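Local atomic coordinates of HAT1-interacting factor 1 (Saccharomyces cerevisiae, PDB entry 4NQ0), a protein that acts as a nuclear chaperone for histones H3 and H4 within the HAT-B acetyltransferase complex and takes part in chromatin assembly and telomere silencing. Residues 203-217 with 234-248. Sequence-based numbering, arbitrary orientation.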
ATOM      1  N   TYR A 203      13.782  -4.604  -1.093  1.00 39.25           N
ATOM      2  CA  TYR A 203      12.416  -4.787  -0.587  1.00 38.59           C
ATOM      3  C   TYR A 203      12.269  -4.115   0.776  1.00 37.29           C
ATOM      4  O   TYR A 203      11.346  -3.327   0.992  1.00 36.63           O
ATOM      5  CB  TYR A 203      12.047  -6.278  -0.468  1.00 39.53           C
ATOM      6  CG  TYR A 203      11.917  -7.024  -1.784  1.00 41.35           C
ATOM      7  CD1 TYR A 203      11.213  -6.477  -2.851  1.00 44.15           C
ATOM      8  CD2 TYR A 203      12.478  -8.288  -1.953  1.00 44.40           C
ATOM      9  CE1 TYR A 203      11.079  -7.164  -4.059  1.00 45.64           C
ATOM     10  CE2 TYR A 203      12.353  -8.980  -3.157  1.00 45.72           C
ATOM     11  CZ  TYR A 203      11.647  -8.413  -4.200  1.00 46.18           C
ATOM     12  OH  TYR A 203      11.516  -9.077  -5.395  1.00 49.45           O
ATOM     13  N   GLU A 204      13.197  -4.414   1.678  1.00 36.59           N
ATOM     14  CA  GLU A 204      13.201  -3.826   3.000  1.00 35.88           C
ATOM     15  C   GLU A 204      13.261  -2.310   2.884  1.00 34.47           C
ATOM     16  O   GLU A 204      12.520  -1.595   3.561  1.00 33.02           O
ATOM     17  CB  GLU A 204      14.398  -4.345   3.802  1.00 37.14           C
ATOM     18  CG  GLU A 204      14.489  -3.820   5.238  1.00 38.25           C
ATOM     19  CD  GLU A 204      15.787  -4.190   5.944  1.00 41.22           C
ATOM     20  OE1 GLU A 204      16.756  -4.619   5.280  1.00 45.24           O
ATOM     21  OE2 GLU A 204      15.847  -4.042   7.178  1.00 42.38           O
ATOM     22  N   ASN A 205      14.147  -1.832   2.010  1.00 33.95           N
ATOM     23  CA  ASN A 205      14.326  -0.392   1.778  1.00 32.66           C
ATOM     24  C   ASN A 205      13.042   0.293   1.320  1.00 31.22           C
ATOM     25  O   ASN A 205      12.655   1.325   1.863  1.00 29.97           O
ATOM     26  CB  ASN A 205      15.443  -0.155   0.759  1.00 33.23           C
ATOM     27  CG  ASN A 205      16.811  -0.628   1.263  1.00 34.19           C
ATOM     28  OD1 ASN A 205      16.974  -0.973   2.434  1.00 33.34           O
ATOM     29  ND2 ASN A 205      17.787  -0.650   0.374  1.00 33.21           N
ATOM     30  N   ALA A 206      12.386  -0.290   0.326  1.00 30.72           N
ATOM     31  CA  ALA A 206      11.130   0.267  -0.202  1.00 29.79           C
ATOM     32  C   ALA A 206      10.063   0.381   0.900  1.00 29.20           C
ATOM     33  O   ALA A 206       9.373   1.406   1.027  1.00 28.23           O
ATOM     34  CB  ALA A 206      10.633  -0.583  -1.337  1.00 29.60           C
ATOM     35  N   LEU A 207       9.955  -0.675   1.706  1.00 29.47           N
ATOM     36  CA  LEU A 207       9.013  -0.705   2.838  1.00 29.45           C
ATOM     37  C   LEU A 207       9.294   0.389   3.868  1.00 29.14           C
ATOM     38  O   LEU A 207       8.367   1.005   4.378  1.00 29.67           O
ATOM     39  CB  LEU A 207       9.049  -2.077   3.527  1.00 29.78           C
ATOM     40  CG  LEU A 207       8.333  -3.192   2.782  1.00 29.85           C
ATOM     41  CD1 LEU A 207       8.486  -4.517   3.540  1.00 30.15           C
ATOM     42  CD2 LEU A 207       6.850  -2.813   2.583  1.00 29.35           C
ATOM     43  N   ASP A 208      10.572   0.628   4.168  1.00 29.22           N
ATOM     44  CA  ASP A 208      10.957   1.673   5.116  1.00 28.95           C
ATOM     45  C   ASP A 208      10.619   3.057   4.558  1.00 27.84           C
ATOM     46  O   ASP A 208      10.176   3.944   5.292  1.00 27.05           O
ATOM     47  CB  ASP A 208      12.448   1.593   5.437  1.00 29.74           C
ATOM     48  CG  ASP A 208      12.840   2.488   6.587  1.00 31.00           C
ATOM     49  OD1 ASP A 208      12.299   2.298   7.696  1.00 32.76           O
ATOM     50  OD2 ASP A 208      13.683   3.389   6.388  1.00 32.23           O
ATOM     51  N   LEU A 209      10.824   3.234   3.255  1.00 27.04           N
ATOM     52  CA  LEU A 209      10.457   4.481   2.588  1.00 26.24           C
ATOM     53  C   LEU A 209       8.952   4.709   2.635  1.00 25.97           C
ATOM     54  O   LEU A 209       8.503   5.836   2.814  1.00 26.07           O
ATOM     55  CB  LEU A 209      10.956   4.502   1.140  1.00 26.25           C
ATOM     56  CG  LEU A 209      12.463   4.773   0.999  1.00 25.54           C
ATOM     57  CD1 LEU A 209      12.984   4.240  -0.309  1.00 23.16           C
ATOM     58  CD2 LEU A 209      12.732   6.275   1.139  1.00 23.02           C
ATOM     59  N   LEU A 210       8.176   3.642   2.472  1.00 26.26           N
ATOM     60  CA  LEU A 210       6.719   3.746   2.590  1.00 26.18           C
ATOM     61  C   LEU A 210       6.272   4.010   4.033  1.00 26.75           C
ATOM     62  O   LEU A 210       5.309   4.767   4.249  1.00 26.26           O
ATOM     63  CB  LEU A 210       6.032   2.511   2.009  1.00 26.10           C
ATOM     64  CG  LEU A 210       6.130   2.371   0.498  1.00 26.56           C
ATOM     65  CD1 LEU A 210       5.763   0.958   0.038  1.00 28.53           C
ATOM     66  CD2 LEU A 210       5.245   3.415  -0.197  1.00 28.70           C
ATOM     67  N   ALA A 211       6.971   3.430   5.023  1.00 26.89           N
ATOM     68  CA  ALA A 211       6.660   3.728   6.431  1.00 27.34           C
ATOM     69  C   ALA A 211       6.728   5.233   6.650  1.00 27.40           C
ATOM     70  O   ALA A 211       5.887   5.816   7.332  1.00 27.52           O
ATOM     71  CB  ALA A 211       7.611   2.989   7.407  1.00 27.31           C
ATOM     72  N   GLN A 212       7.716   5.866   6.030  1.00 27.44           N
ATOM     73  CA  GLN A 212       7.854   7.312   6.110  1.00 27.19           C
ATOM     74  C   GLN A 212       6.802   8.068   5.294  1.00 27.26           C
ATOM     75  O   GLN A 212       6.384   9.150   5.688  1.00 27.22           O
ATOM     76  CB  GLN A 212       9.272   7.723   5.712  1.00 27.42           C
ATOM     77  CG  GLN A 212      10.331   7.165   6.681  1.00 27.67           C
ATOM     78  CD  GLN A 212      11.734   7.363   6.184  1.00 27.57           C
ATOM     79  OE1 GLN A 212      12.308   8.434   6.357  1.00 27.40           O
ATOM     80  NE2 GLN A 212      12.311   6.324   5.570  1.00 27.01           N
ATOM     81  N   ALA A 213       6.376   7.522   4.160  1.00 27.22           N
ATOM     82  CA  ALA A 213       5.219   8.102   3.450  1.00 27.77           C
ATOM     83  C   ALA A 213       3.980   8.147   4.353  1.00 28.33           C
ATOM     84  O   ALA A 213       3.277   9.171   4.408  1.00 28.19           O
ATOM     85  CB  ALA A 213       4.918   7.341   2.174  1.00 27.04           C
ATOM     86  N   LEU A 214       3.737   7.046   5.064  1.00 28.68           N
ATOM     87  CA  LEU A 214       2.610   6.938   5.985  1.00 29.94           C
ATOM     88  C   LEU A 214       2.720   7.984   7.065  1.00 30.56           C
ATOM     89  O   LEU A 214       1.757   8.659   7.391  1.00 30.77           O
ATOM     90  CB  LEU A 214       2.583   5.574   6.681  1.00 30.12           C
ATOM     91  CG  LEU A 214       2.015   4.369   5.954  1.00 31.89           C
ATOM     92  CD1 LEU A 214       2.235   3.136   6.826  1.00 33.27           C
ATOM     93  CD2 LEU A 214       0.529   4.558   5.635  1.00 32.91           C
ATOM     94  N   MET A 215       3.907   8.059   7.648  1.00 31.03           N
ATOM     95  CA  MET A 215       4.219   9.038   8.680  1.00 32.51           C
ATOM     96  C   MET A 215       3.814  10.435   8.220  1.00 32.79           C
ATOM     97  O   MET A 215       3.143  11.163   8.949  1.00 33.83           O
ATOM     98  CB  MET A 215       5.721   8.947   8.992  1.00 32.66           C
ATOM     99  CG  MET A 215       6.362  10.074   9.772  1.00 34.63           C
ATOM    100  SD  MET A 215       8.173   9.933   9.655  1.00 39.08           S
ATOM    101  CE  MET A 215       8.450   8.259  10.253  1.00 33.13           C
ATOM    102  N   LEU A 216       4.206  10.793   7.004  1.00 32.56           N
ATOM    103  CA  LEU A 216       3.957  12.136   6.470  1.00 32.91           C
ATOM    104  C   LEU A 216       2.469  12.366   6.151  1.00 33.69           C
ATOM    105  O   LEU A 216       1.891  13.386   6.546  1.00 34.02           O
ATOM    106  CB  LEU A 216       4.835  12.377   5.237  1.00 32.26           C
ATOM    107  CG  LEU A 216       6.336  12.470   5.543  1.00 31.96           C
ATOM    108  CD1 LEU A 216       7.202  12.306   4.298  1.00 29.69           C
ATOM    109  CD2 LEU A 216       6.649  13.793   6.252  1.00 31.27           C
ATOM    110  N   LEU A 217       1.859  11.414   5.451  1.00 33.30           N
ATOM    111  CA  LEU A 217       0.438  11.481   5.108  1.00 34.18           C
ATOM    112  C   LEU A 217      -0.462  11.484   6.347  1.00 35.87           C
ATOM    113  O   LEU A 217      -1.463  12.194   6.388  1.00 35.59           O
ATOM    114  CB  LEU A 217       0.055  10.303   4.199  1.00 33.07           C
ATOM    115  CG  LEU A 217       0.634  10.305   2.783  1.00 31.38           C
ATOM    116  CD1 LEU A 217       0.505   8.932   2.137  1.00 31.12           C
ATOM    117  CD2 LEU A 217      -0.052  11.364   1.924  1.00 29.75           C
ATOM    118  N   ARG A 234      -4.818   8.179   0.117  1.00 32.51           N
ATOM    119  CA  ARG A 234      -3.412   7.972  -0.186  1.00 31.81           C
ATOM    120  C   ARG A 234      -2.757   6.994   0.769  1.00 30.10           C
ATOM    121  O   ARG A 234      -1.883   6.223   0.374  1.00 29.31           O
ATOM    122  CB  ARG A 234      -2.662   9.309  -0.188  1.00 32.39           C
ATOM    123  CG  ARG A 234      -3.053  10.202  -1.365  1.00 34.89           C
ATOM    124  CD  ARG A 234      -1.869  10.982  -1.902  1.00 38.01           C
ATOM    125  NE  ARG A 234      -1.739  12.277  -1.257  1.00 40.84           N
ATOM    126  CZ  ARG A 234      -0.656  13.049  -1.304  1.00 42.37           C
ATOM    127  NH1 ARG A 234       0.440  12.673  -1.957  1.00 42.33           N
ATOM    128  NH2 ARG A 234      -0.673  14.216  -0.670  1.00 44.51           N
ATOM    129  N   ILE A 235      -3.181   7.027   2.022  1.00 29.50           N
ATOM    130  CA  ILE A 235      -2.713   6.058   3.006  1.00 28.87           C
ATOM    131  C   ILE A 235      -3.116   4.647   2.588  1.00 28.25           C
ATOM    132  O   ILE A 235      -2.295   3.733   2.625  1.00 27.55           O
ATOM    133  CB  ILE A 235      -3.208   6.400   4.436  1.00 29.29           C
ATOM    134  CG1 ILE A 235      -2.439   7.610   4.974  1.00 29.10           C
ATOM    135  CG2 ILE A 235      -3.006   5.218   5.386  1.00 28.68           C
ATOM    136  CD1 ILE A 235      -3.027   8.222   6.221  1.00 29.44           C
ATOM    137  N   GLY A 236      -4.368   4.478   2.159  1.00 28.40           N
ATOM    138  CA  GLY A 236      -4.832   3.194   1.634  1.00 27.46           C
ATOM    139  C   GLY A 236      -3.960   2.708   0.496  1.00 27.38           C
ATOM    140  O   GLY A 236      -3.531   1.546   0.487  1.00 26.63           O
ATOM    141  N   ASP A 237      -3.683   3.609  -0.451  1.00 27.73           N
ATOM    142  CA  ASP A 237      -2.802   3.332  -1.595  1.00 27.60           C
ATOM    143  C   ASP A 237      -1.419   2.890  -1.136  1.00 27.15           C
ATOM    144  O   ASP A 237      -0.825   1.975  -1.716  1.00 27.07           O
ATOM    145  CB  ASP A 237      -2.658   4.572  -2.505  1.00 28.28           C
ATOM    146  CG  ASP A 237      -3.887   4.836  -3.361  1.00 30.14           C
ATOM    147  OD1 ASP A 237      -4.752   3.944  -3.505  1.00 30.13           O
ATOM    148  OD2 ASP A 237      -3.981   5.954  -3.901  1.00 31.38           O
ATOM    149  N   VAL A 238      -0.903   3.526  -0.084  1.00 26.62           N
ATOM    150  CA  VAL A 238       0.405   3.152   0.441  1.00 25.74           C
ATOM    151  C   VAL A 238       0.375   1.741   1.016  1.00 25.71           C
ATOM    152  O   VAL A 238       1.327   0.961   0.815  1.00 25.19           O
ATOM    153  CB  VAL A 238       0.912   4.144   1.494  1.00 25.88           C
ATOM    154  CG1 VAL A 238       2.167   3.589   2.211  1.00 24.79           C
ATOM    155  CG2 VAL A 238       1.197   5.495   0.830  1.00 25.49           C
ATOM    156  N   TYR A 239      -0.707   1.405   1.717  1.00 25.42           N
ATOM    157  CA  TYR A 239      -0.827   0.076   2.318  1.00 25.56           C
ATOM    158  C   TYR A 239      -0.907  -1.001   1.243  1.00 25.61           C
ATOM    159  O   TYR A 239      -0.313  -2.068   1.402  1.00 26.64           O
ATOM    160  CB  TYR A 239      -2.015  -0.014   3.295  1.00 25.30           C
ATOM    161  CG  TYR A 239      -1.715   0.503   4.687  1.00 25.87           C
ATOM    162  CD1 TYR A 239      -0.627   0.024   5.410  1.00 26.67           C
ATOM    163  CD2 TYR A 239      -2.529   1.452   5.293  1.00 25.82           C
ATOM    164  CE1 TYR A 239      -0.347   0.484   6.689  1.00 27.10           C
ATOM    165  CE2 TYR A 239      -2.259   1.922   6.566  1.00 26.32           C
ATOM    166  CZ  TYR A 239      -1.169   1.440   7.254  1.00 26.84           C
ATOM    167  OH  TYR A 239      -0.920   1.910   8.500  1.00 25.83           O
ATOM    168  N   ILE A 240      -1.618  -0.732   0.148  1.00 26.01           N
ATOM    169  CA  ILE A 240      -1.646  -1.658  -0.989  1.00 26.41           C
ATOM    170  C   ILE A 240      -0.235  -1.878  -1.538  1.00 26.94           C
ATOM    171  O   ILE A 240       0.170  -3.017  -1.787  1.00 27.84           O
ATOM    172  CB  ILE A 240      -2.574  -1.180  -2.148  1.00 26.96           C
ATOM    173  CG1 ILE A 240      -4.054  -1.136  -1.721  1.00 26.46           C
ATOM    174  CG2 ILE A 240      -2.415  -2.088  -3.371  1.00 27.49           C
ATOM    175  CD1 ILE A 240      -4.666  -2.494  -1.332  1.00 28.13           C
ATOM    176  N   LEU A 241       0.519  -0.804  -1.725  1.00 27.27           N
ATOM    177  CA  LEU A 241       1.896  -0.921  -2.221  1.00 27.91           C
ATOM    178  C   LEU A 241       2.762  -1.719  -1.247  1.00 27.20           C
ATOM    179  O   LEU A 241       3.516  -2.581  -1.663  1.00 26.52           O
ATOM    180  CB  LEU A 241       2.535   0.459  -2.430  1.00 28.37           C
ATOM    181  CG  LEU A 241       3.224   0.767  -3.759  1.00 31.69           C
ATOM    182  CD1 LEU A 241       3.945   2.134  -3.637  1.00 32.62           C
ATOM    183  CD2 LEU A 241       4.201  -0.321  -4.236  1.00 32.50           C
ATOM    184  N   MET A 242       2.666  -1.411   0.042  1.00 26.82           N
ATOM    185  CA  MET A 242       3.364  -2.190   1.061  1.00 27.08           C
ATOM    186  C   MET A 242       3.013  -3.669   0.932  1.00 27.13           C
ATOM    187  O   MET A 242       3.890  -4.518   0.929  1.00 26.28           O
ATOM    188  CB  MET A 242       3.008  -1.705   2.457  1.00 27.38           C
ATOM    189  CG  MET A 242       3.670  -0.409   2.844  1.00 28.80           C
ATOM    190  SD  MET A 242       3.189  -0.005   4.515  1.00 32.12           S
ATOM    191  CE  MET A 242       4.311   1.333   4.866  1.00 31.68           C
ATOM    192  N   GLY A 243       1.724  -3.960   0.770  1.00 27.52           N
ATOM    193  CA  GLY A 243       1.279  -5.332   0.602  1.00 28.28           C
ATOM    194  C   GLY A 243       1.872  -5.995  -0.623  1.00 29.14           C
ATOM    195  O   GLY A 243       2.376  -7.119  -0.544  1.00 29.35           O
ATOM    196  N   ASP A 244       1.822  -5.297  -1.757  1.00 29.72           N
ATOM    197  CA  ASP A 244       2.369  -5.827  -3.007  1.00 30.54           C
ATOM    198  C   ASP A 244       3.833  -6.196  -2.828  1.00 31.21           C
ATOM    199  O   ASP A 244       4.252  -7.285  -3.201  1.00 32.10           O
ATOM    200  CB  ASP A 244       2.251  -4.812  -4.142  1.00 30.79           C
ATOM    201  CG  ASP A 244       0.815  -4.559  -4.583  1.00 31.12           C
ATOM    202  OD1 ASP A 244       0.620  -3.553  -5.295  1.00 31.09           O
ATOM    203  OD2 ASP A 244      -0.108  -5.348  -4.252  1.00 30.12           O
ATOM    204  N   ILE A 245       4.612  -5.295  -2.241  1.00 31.63           N
ATOM    205  CA  ILE A 245       6.044  -5.555  -2.016  1.00 32.27           C
ATOM    206  C   ILE A 245       6.259  -6.757  -1.092  1.00 33.01           C
ATOM    207  O   ILE A 245       7.063  -7.647  -1.379  1.00 32.95           O
ATOM    208  CB  ILE A 245       6.750  -4.329  -1.414  1.00 32.06           C
ATOM    209  CG1 ILE A 245       6.781  -3.179  -2.421  1.00 32.16           C
ATOM    210  CG2 ILE A 245       8.185  -4.682  -0.983  1.00 31.88           C
ATOM    211  CD1 ILE A 245       7.197  -1.848  -1.819  1.00 32.52           C
ATOM    212  N   GLU A 246       5.524  -6.786   0.014  1.00 33.44           N
ATOM    213  CA  GLU A 246       5.644  -7.886   0.970  1.00 34.22           C
ATOM    214  C   GLU A 246       5.242  -9.211   0.327  1.00 35.58           C
ATOM    215  O   GLU A 246       5.894 -10.218   0.549  1.00 36.23           O
ATOM    216  CB  GLU A 246       4.814  -7.604   2.223  1.00 33.37           C
ATOM    217  CG  GLU A 246       5.366  -6.458   3.049  1.00 32.90           C
ATOM    218  CD  GLU A 246       4.409  -5.945   4.100  1.00 32.37           C
ATOM    219  OE1 GLU A 246       3.177  -5.917   3.857  1.00 31.63           O
ATOM    220  OE2 GLU A 246       4.898  -5.561   5.181  1.00 33.73           O
ATOM    221  N   ARG A 247       4.188  -9.199  -0.480  1.00 36.92           N
ATOM    222  CA  ARG A 247       3.793 -10.378  -1.260  1.00 38.97           C
ATOM    223  C   ARG A 247       4.933 -10.837  -2.178  1.00 40.17           C
ATOM    224  O   ARG A 247       5.301 -12.016  -2.197  1.00 40.83           O
ATOM    225  CB  ARG A 247       2.539 -10.075  -2.090  1.00 39.22           C
ATOM    226  CG  ARG A 247       1.931 -11.295  -2.777  1.00 41.66           C
ATOM    227  CD  ARG A 247       0.666 -10.967  -3.552  1.00 44.78           C
ATOM    228  NE  ARG A 247       0.870  -9.912  -4.553  1.00 47.75           N
ATOM    229  CZ  ARG A 247      -0.015  -9.571  -5.491  1.00 48.99           C
ATOM    230  NH1 ARG A 247       0.276  -8.588  -6.341  1.00 49.81           N
ATOM    231  NH2 ARG A 247      -1.181 -10.207  -5.598  1.00 49.56           N
ATOM    232  N   GLU A 248       5.504  -9.897  -2.921  1.00 40.76           N
ATOM    233  CA  GLU A 248       6.646 -10.199  -3.778  1.00 41.63           C
ATOM    234  C   GLU A 248       7.814 -10.763  -2.969  1.00 42.01           C
ATOM    235  O   GLU A 248       8.520 -11.657  -3.436  1.00 42.87           O
ATOM    236  CB  GLU A 248       7.099  -8.947  -4.540  1.00 41.89           C
ATOM    237  CG  GLU A 248       8.129  -9.218  -5.637  1.00 43.64           C
ATOM    238  CD  GLU A 248       7.587 -10.107  -6.740  1.00 46.40           C
ATOM    239  OE1 GLU A 248       6.401  -9.951  -7.108  1.00 46.12           O
ATOM    240  OE2 GLU A 248       8.353 -10.964  -7.243  1.00 49.05           O
TER
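Helices 203-217 and 234-248 run antiparallel, their directions 168° apart and their axes 9.9 Å from each other at the closest approach, and the CA of L207 lies nearest that of M242 in a register that continues through L210–V238 to L214–I235. They lie in successive predicted TPR units of this helical-repeat chaperone and pack knobs-into-holes, with no hydrogen bond between them. L210 fits among V238, L241, M242 and I245; its CD1 meets CD1 of I245 tip to tip at 3.7 Å, while CD2 touches CG1 of V238 and CD1 of L241. M242 enters the hole formed by L207, L210, A211 and L214, where its extended chain (chi3 169°) brings CE to the backbone, 3.4 Å from A211 N. L214 fills the hole lined by I235, V238, Y239 and M242. Its CD1 makes a tight approach to M242 CE at 3.4 Å, and CD2 stands over one face of the Y239 ring in a CH-pi contact, 4.1 Å from the centroid; the phenol oxygen of that ring is hydrogen-bonded to D180. Were L214 cut back to an alanine, the ring face would probably lose its methyl cover and M242 CE one of its neighbours, leaving a gap between the helices. At the Y203 end of the interface, the OH of Y203 comes within 3.4 Å of CG of E248. Near R234, L217 CD1 packs on V238 CG2, and its CD2 methyl rests over the centre of the R234 guanidinium, 3.7 Å from CZ.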